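Local coordinates for protein ATP-dependent DNA helicase (Mycobacterium smegmatis, PDB 5V9X) that uses ATP hydrolysis to move 3'-to-5' along single-stranded DNA and unwind RNA:DNA hybrids, at residues R300-H314 with P348-S360. Numbering follows the deposited sequence.
Sequences RRLAERLTSRLNEIH and PPLLARAHHGSVS. With nucleotides of chain B.
His356 lies between Arg300 CB over one ring face and Val359 CG2 over the other, while Glu304 meets its edge. A bend at chi2 (-73°) brings the carboxylate there, turned 89° from the ring plane, though the modelled spacing of His356 NE2 and Glu304 OE1 is too short to trust. His356 ND1 accepts from Ser358 N (3.1 Å); partners at both nitrogens would hold the ring's rotation. Arg300, long enough to pass over the histidine, reaches the DNA: NH1 bonds OP2 of DT8 of chain B (2.9 Å), near the guanidinium plane, and its backbone N donates to OP1 of DC7 of chain B. Gly357 N grips OP1 of the DT8 phosphate. In this second RecA-like domain, helix 300-318 runs antiparallel to edge strand 352-355 within a beta-alpha-beta crossover, and helix start and strand end together hold the tracking strand's backbone. Farther along, small Ala352 and Ala354 let Thr307 CG2 come within 3.6 Å of Arg353 CA. The Asn311 amide serves the strand both ways: OD1 accepts from Ala352 N (2.8 Å) in the carbonyl plane, and ND2 donates to Ala352 O (3.1 Å) from above that carbonyl's plane. Aliphatic Leu351 offers CB to the flat His314 ring, 3.8 Å from its centroid, a CH-pi contact.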
loop_
_atom_site.group_PDB
_atom_site.type_symbol
_atom_site.label_atom_id
_atom_site.label_comp_id
_atom_site.label_asym_id
_atom_site.label_seq_id
_atom_site.Cartn_x
_atom_site.Cartn_y
_atom_site.Cartn_z
ATOM N N ARG A 300 14.177 0.414 -0.123
ATOM C CA ARG A 300 15.155 -0.460 -0.761
ATOM C C ARG A 300 16.571 -0.133 -0.301
ATOM O O ARG A 300 17.367 -1.042 -0.038
ATOM C CB ARG A 300 15.047 -0.351 -2.281
ATOM C CG ARG A 300 13.708 -0.804 -2.848
ATOM C CD ARG A 300 13.723 -0.765 -4.369
ATOM N NE ARG A 300 13.795 0.599 -4.887
ATOM C CZ ARG A 300 12.798 1.211 -5.520
ATOM N NH1 ARG A 300 11.652 0.577 -5.724
ATOM N NH2 ARG A 300 12.950 2.453 -5.957
ATOM N N ARG A 301 16.904 1.156 -0.196
ATOM C CA ARG A 301 18.247 1.541 0.229
ATOM C C ARG A 301 18.551 1.032 1.633
ATOM O O ARG A 301 19.666 0.574 1.905
ATOM C CB ARG A 301 18.413 3.060 0.157
ATOM C CG ARG A 301 18.813 3.574 -1.221
ATOM C CD ARG A 301 19.022 5.082 -1.224
ATOM N NE ARG A 301 17.775 5.812 -1.005
ATOM C CZ ARG A 301 17.689 7.135 -0.896
ATOM N NH1 ARG A 301 18.781 7.885 -0.982
ATOM N NH2 ARG A 301 16.510 7.709 -0.697
ATOM N N LEU A 302 17.572 1.097 2.539
ATOM C CA LEU A 302 17.795 0.583 3.887
ATOM C C LEU A 302 17.971 -0.930 3.879
ATOM O O LEU A 302 18.751 -1.472 4.669
ATOM C CB LEU A 302 16.644 0.983 4.806
ATOM C CG LEU A 302 16.836 0.645 6.289
ATOM C CD1 LEU A 302 17.985 1.447 6.880
ATOM C CD2 LEU A 302 15.555 0.879 7.074
ATOM N N ALA A 303 17.254 -1.628 2.993
ATOM C CA ALA A 303 17.400 -3.077 2.890
ATOM C C ALA A 303 18.802 -3.458 2.422
ATOM O O ALA A 303 19.427 -4.372 2.972
ATOM C CB ALA A 303 16.339 -3.643 1.945
ATOM N N GLU A 304 19.310 -2.768 1.395
ATOM C CA GLU A 304 20.692 -2.977 0.975
ATOM C C GLU A 304 21.662 -2.641 2.102
ATOM O O GLU A 304 22.642 -3.361 2.325
ATOM C CB GLU A 304 21.007 -2.132 -0.260
ATOM C CG GLU A 304 20.210 -2.485 -1.506
ATOM C CD GLU A 304 20.647 -3.794 -2.134
ATOM O OE1 GLU A 304 19.814 -4.434 -2.810
ATOM O OE2 GLU A 304 21.822 -4.183 -1.956
ATOM N N ARG A 305 21.398 -1.548 2.823
ATOM C CA ARG A 305 22.271 -1.138 3.918
ATOM C C ARG A 305 22.323 -2.196 5.013
ATOM O O ARG A 305 23.405 -2.646 5.406
ATOM C CB ARG A 305 21.790 0.190 4.496
ATOM C CG ARG A 305 22.493 1.419 3.964
ATOM C CD ARG A 305 22.212 2.584 4.890
ATOM N NE ARG A 305 22.554 2.240 6.267
ATOM C CZ ARG A 305 22.087 2.872 7.339
ATOM N NH1 ARG A 305 21.243 3.886 7.198
ATOM N NH2 ARG A 305 22.459 2.486 8.551
ATOM N N LEU A 306 21.156 -2.593 5.529
ATOM C CA LEU A 306 21.118 -3.559 6.622
ATOM C C LEU A 306 21.748 -4.883 6.217
ATOM O O LEU A 306 22.481 -5.493 7.005
ATOM C CB LEU A 306 19.679 -3.771 7.084
ATOM C CG LEU A 306 19.125 -2.700 8.021
ATOM C CD1 LEU A 306 17.635 -2.898 8.241
ATOM C CD2 LEU A 306 19.873 -2.727 9.346
ATOM N N THR A 307 21.484 -5.340 4.990
ATOM C CA THR A 307 22.105 -6.572 4.516
ATOM C C THR A 307 23.625 -6.470 4.550
ATOM O O THR A 307 24.314 -7.430 4.916
ATOM C CB THR A 307 21.622 -6.895 3.105
ATOM O OG1 THR A 307 20.190 -6.873 3.077
ATOM C CG2 THR A 307 22.110 -8.266 2.679
ATOM N N SER A 308 24.168 -5.309 4.175
ATOM C CA SER A 308 25.606 -5.091 4.296
ATOM C C SER A 308 26.051 -5.181 5.750
ATOM O O SER A 308 27.063 -5.820 6.062
ATOM C CB SER A 308 25.985 -3.731 3.709
ATOM O OG SER A 308 25.422 -3.548 2.421
ATOM N N ARG A 309 25.297 -4.558 6.657
ATOM C CA ARG A 309 25.701 -4.519 8.058
ATOM C C ARG A 309 25.585 -5.893 8.708
ATOM O O ARG A 309 26.515 -6.347 9.387
ATOM C CB ARG A 309 24.859 -3.495 8.817
ATOM C CG ARG A 309 24.890 -2.102 8.219
ATOM C CD ARG A 309 26.284 -1.506 8.257
ATOM N NE ARG A 309 26.323 -0.209 7.590
ATOM C CZ ARG A 309 26.729 -0.024 6.338
ATOM N NH1 ARG A 309 27.145 -1.056 5.613
ATOM N NH2 ARG A 309 26.725 1.193 5.811
ATOM N N LEU A 310 24.448 -6.569 8.515
ATOM C CA LEU A 310 24.246 -7.870 9.146
ATOM C C LEU A 310 25.310 -8.870 8.708
ATOM O O LEU A 310 25.766 -9.695 9.509
ATOM C CB LEU A 310 22.847 -8.400 8.831
ATOM C CG LEU A 310 21.671 -7.511 9.250
ATOM C CD1 LEU A 310 20.343 -8.224 9.021
ATOM C CD2 LEU A 310 21.808 -7.055 10.696
ATOM N N ASN A 311 25.730 -8.803 7.442
ATOM C CA ASN A 311 26.798 -9.683 6.984
ATOM C C ASN A 311 28.137 -9.293 7.601
ATOM O O ASN A 311 28.897 -10.161 8.043
ATOM C CB ASN A 311 26.874 -9.662 5.458
ATOM C CG ASN A 311 25.694 -10.356 4.804
ATOM O OD1 ASN A 311 25.065 -11.229 5.402
ATOM N ND2 ASN A 311 25.390 -9.972 3.569
ATOM N N GLU A 312 28.436 -7.991 7.649
ATOM C CA GLU A 312 29.700 -7.540 8.228
ATOM C C GLU A 312 29.799 -7.916 9.701
ATOM O O GLU A 312 30.883 -8.252 10.194
ATOM C CB GLU A 312 29.853 -6.029 8.048
ATOM C CG GLU A 312 30.150 -5.600 6.621
ATOM C CD GLU A 312 29.838 -4.136 6.371
ATOM O OE1 GLU A 312 29.547 -3.409 7.346
ATOM O OE2 GLU A 312 29.876 -3.713 5.196
ATOM N N ILE A 313 28.678 -7.864 10.423
ATOM C CA ILE A 313 28.668 -8.305 11.814
ATOM C C ILE A 313 28.893 -9.809 11.893
ATOM O O ILE A 313 29.715 -10.291 12.683
ATOM C CB ILE A 313 27.346 -7.904 12.490
ATOM C CG1 ILE A 313 27.211 -6.385 12.539
ATOM C CG2 ILE A 313 27.254 -8.503 13.887
ATOM C CD1 ILE A 313 25.845 -5.931 12.948
ATOM N N HIS A 314 28.168 -10.572 11.069
ATOM C CA HIS A 314 28.266 -12.027 11.116
ATOM C C HIS A 314 29.676 -12.506 10.797
ATOM O O HIS A 314 30.147 -13.497 11.368
ATOM C CB HIS A 314 27.258 -12.644 10.147
ATOM C CG HIS A 314 27.359 -14.133 10.040
ATOM N ND1 HIS A 314 27.874 -14.766 8.930
ATOM C CD2 HIS A 314 27.016 -15.114 10.908
ATOM C CE1 HIS A 314 27.841 -16.073 9.116
ATOM N NE2 HIS A 314 27.326 -16.312 10.309
ATOM N N PRO A 348 31.355 -20.330 2.771
ATOM C CA PRO A 348 30.997 -19.266 3.715
ATOM C C PRO A 348 29.795 -18.447 3.250
ATOM O O PRO A 348 29.971 -17.315 2.798
ATOM C CB PRO A 348 32.259 -18.402 3.757
ATOM C CG PRO A 348 32.896 -18.612 2.424
ATOM C CD PRO A 348 32.614 -20.044 2.062
ATOM N N PRO A 349 28.593 -19.013 3.360
ATOM C CA PRO A 349 27.399 -18.295 2.899
ATOM C C PRO A 349 27.173 -17.020 3.696
ATOM O O PRO A 349 27.441 -16.960 4.899
ATOM C CB PRO A 349 26.265 -19.303 3.124
ATOM C CG PRO A 349 26.940 -20.634 3.220
ATOM C CD PRO A 349 28.269 -20.362 3.855
ATOM N N LEU A 350 26.687 -15.991 3.007
ATOM C CA LEU A 350 26.280 -14.770 3.684
ATOM C C LEU A 350 25.138 -15.069 4.646
ATOM O O LEU A 350 24.252 -15.875 4.349
ATOM C CB LEU A 350 25.846 -13.717 2.664
ATOM C CG LEU A 350 26.916 -13.171 1.721
ATOM C CD1 LEU A 350 26.278 -12.374 0.598
ATOM C CD2 LEU A 350 27.904 -12.312 2.489
ATOM N N LEU A 351 25.166 -14.424 5.812
ATOM C CA LEU A 351 24.081 -14.618 6.766
ATOM C C LEU A 351 22.767 -14.076 6.222
ATOM O O LEU A 351 21.712 -14.698 6.397
ATOM C CB LEU A 351 24.417 -13.952 8.099
ATOM C CG LEU A 351 23.351 -14.149 9.181
ATOM C CD1 LEU A 351 23.411 -15.562 9.751
ATOM C CD2 LEU A 351 23.469 -13.104 10.282
ATOM N N ALA A 352 22.811 -12.927 5.550
ATOM C CA ALA A 352 21.615 -12.262 5.062
ATOM C C ALA A 352 21.782 -11.899 3.594
ATOM O O ALA A 352 22.898 -11.749 3.089
ATOM C CB ALA A 352 21.302 -11.000 5.882
ATOM N N ARG A 353 20.648 -11.759 2.912
ATOM C CA ARG A 353 20.628 -11.328 1.522
ATOM C C ARG A 353 19.391 -10.473 1.286
ATOM O O ARG A 353 18.377 -10.612 1.979
ATOM C CB ARG A 353 20.660 -12.516 0.554
ATOM C CG ARG A 353 22.062 -13.013 0.238
ATOM C CD ARG A 353 22.064 -13.917 -0.976
ATOM N NE ARG A 353 21.539 -15.244 -0.674
ATOM C CZ ARG A 353 21.054 -16.077 -1.588
ATOM N NH1 ARG A 353 21.014 -15.713 -2.863
ATOM N NH2 ARG A 353 20.599 -17.269 -1.227
ATOM N N ALA A 354 19.484 -9.589 0.298
ATOM C CA ALA A 354 18.436 -8.616 0.030
ATOM C C ALA A 354 17.392 -9.166 -0.935
ATOM O O ALA A 354 17.686 -9.993 -1.802
ATOM C CB ALA A 354 19.036 -7.330 -0.541
ATOM N N HIS A 355 16.157 -8.692 -0.770
ATOM C CA HIS A 355 15.077 -8.965 -1.711
ATOM C C HIS A 355 14.226 -7.712 -1.830
ATOM O O HIS A 355 13.629 -7.274 -0.843
ATOM C CB HIS A 355 14.217 -10.153 -1.264
ATOM C CG HIS A 355 13.322 -10.687 -2.339
ATOM N ND1 HIS A 355 12.104 -10.118 -2.648
ATOM C CD2 HIS A 355 13.470 -11.736 -3.184
ATOM C CE1 HIS A 355 11.541 -10.795 -3.634
ATOM N NE2 HIS A 355 12.349 -11.781 -3.976
ATOM N N HIS A 356 14.180 -7.133 -3.026
ATOM C CA HIS A 356 13.321 -5.986 -3.306
ATOM C C HIS A 356 13.243 -5.810 -4.820
ATOM O O HIS A 356 13.863 -6.555 -5.586
ATOM C CB HIS A 356 13.820 -4.717 -2.609
ATOM C CG HIS A 356 15.239 -4.362 -2.925
ATOM N ND1 HIS A 356 15.604 -3.703 -4.078
ATOM C CD2 HIS A 356 16.382 -4.562 -2.227
ATOM C CE1 HIS A 356 16.912 -3.515 -4.080
ATOM N NE2 HIS A 356 17.408 -4.027 -2.968
ATOM N N GLY A 357 12.473 -4.802 -5.241
ATOM C CA GLY A 357 12.175 -4.635 -6.655
ATOM C C GLY A 357 13.393 -4.384 -7.523
ATOM O O GLY A 357 13.410 -4.770 -8.695
ATOM N N SER A 358 14.421 -3.738 -6.975
ATOM C CA SER A 358 15.607 -3.423 -7.763
ATOM C C SER A 358 16.610 -4.569 -7.820
ATOM O O SER A 358 17.592 -4.474 -8.564
ATOM C CB SER A 358 16.283 -2.166 -7.216
ATOM O OG SER A 358 15.471 -1.024 -7.437
ATOM N N VAL A 359 16.399 -5.637 -7.051
ATOM C CA VAL A 359 17.190 -6.848 -7.219
ATOM C C VAL A 359 16.780 -7.521 -8.522
ATOM O O VAL A 359 15.603 -7.506 -8.905
ATOM C CB VAL A 359 16.994 -7.783 -6.012
ATOM C CG1 VAL A 359 17.818 -9.051 -6.160
ATOM C CG2 VAL A 359 17.344 -7.066 -4.717
ATOM N N SER A 360 17.752 -8.098 -9.224
ATOM C CA SER A 360 17.448 -8.811 -10.456
ATOM C C SER A 360 16.536 -10.002 -10.174
ATOM O O SER A 360 16.397 -10.456 -9.036
ATOM C CB SER A 360 18.734 -9.290 -11.128
ATOM O OG SER A 360 19.429 -10.200 -10.295
ATOM P P DT B 8 9.649 -2.813 -4.114
ATOM O OP1 DT B 8 10.455 -4.014 -3.813
ATOM O OP2 DT B 8 10.184 -1.787 -5.036
ATOM O "O5'" DT B 8 8.218 -3.271 -4.660
ATOM C "C5'" DT B 8 7.345 -4.024 -3.824
ATOM C "C4'" DT B 8 5.921 -3.975 -4.347
ATOM O "O4'" DT B 8 5.362 -2.668 -4.131
ATOM C "C3'" DT B 8 5.782 -4.218 -5.842
ATOM O "O3'" DT B 8 5.495 -5.585 -6.071
ATOM C "C2'" DT B 8 4.604 -3.313 -6.265
ATOM C "C1'" DT B 8 4.275 -2.509 -5.002
ATOM N N1 DT B 8 4.078 -1.051 -5.248
ATOM C C2 DT B 8 2.833 -0.501 -5.053
ATOM O O2 DT B 8 1.870 -1.145 -4.683
ATOM N N3 DT B 8 2.757 0.843 -5.305
ATOM C C4 DT B 8 3.780 1.674 -5.727
ATOM O O4 DT B 8 3.611 2.873 -5.927
ATOM C C5 DT B 8 5.059 1.031 -5.913
ATOM C C7 DT B 8 6.244 1.829 -6.367
ATOM C C6 DT B 8 5.145 -0.284 -5.668
ATOM P P DC B 7 11.231 2.847 -1.673
ATOM O OP1 DC B 7 12.665 2.576 -1.442
ATOM O OP2 DC B 7 10.822 3.841 -2.689
ATOM O "O5'" DC B 7 10.521 1.469 -2.005
ATOM C "C5'" DC B 7 10.249 0.567 -0.948
ATOM C "C4'" DC B 7 9.003 -0.234 -1.242
ATOM O "O4'" DC B 7 7.841 0.591 -1.064
ATOM C "C3'" DC B 7 8.912 -0.750 -2.672
ATOM O "O3'" DC B 7 9.311 -2.107 -2.712
ATOM C "C2'" DC B 7 7.429 -0.583 -3.047
ATOM C "C1'" DC B 7 6.794 0.017 -1.795
ATOM N N1 DC B 7 5.789 1.068 -2.100
ATOM C C2 DC B 7 4.433 0.809 -1.883
ATOM O O2 DC B 7 4.097 -0.292 -1.427
ATOM N N3 DC B 7 3.525 1.774 -2.174
ATOM C C4 DC B 7 3.933 2.945 -2.665
ATOM N N4 DC B 7 3.003 3.867 -2.938
ATOM C C5 DC B 7 5.312 3.223 -2.898
ATOM C C6 DC B 7 6.196 2.266 -2.605
#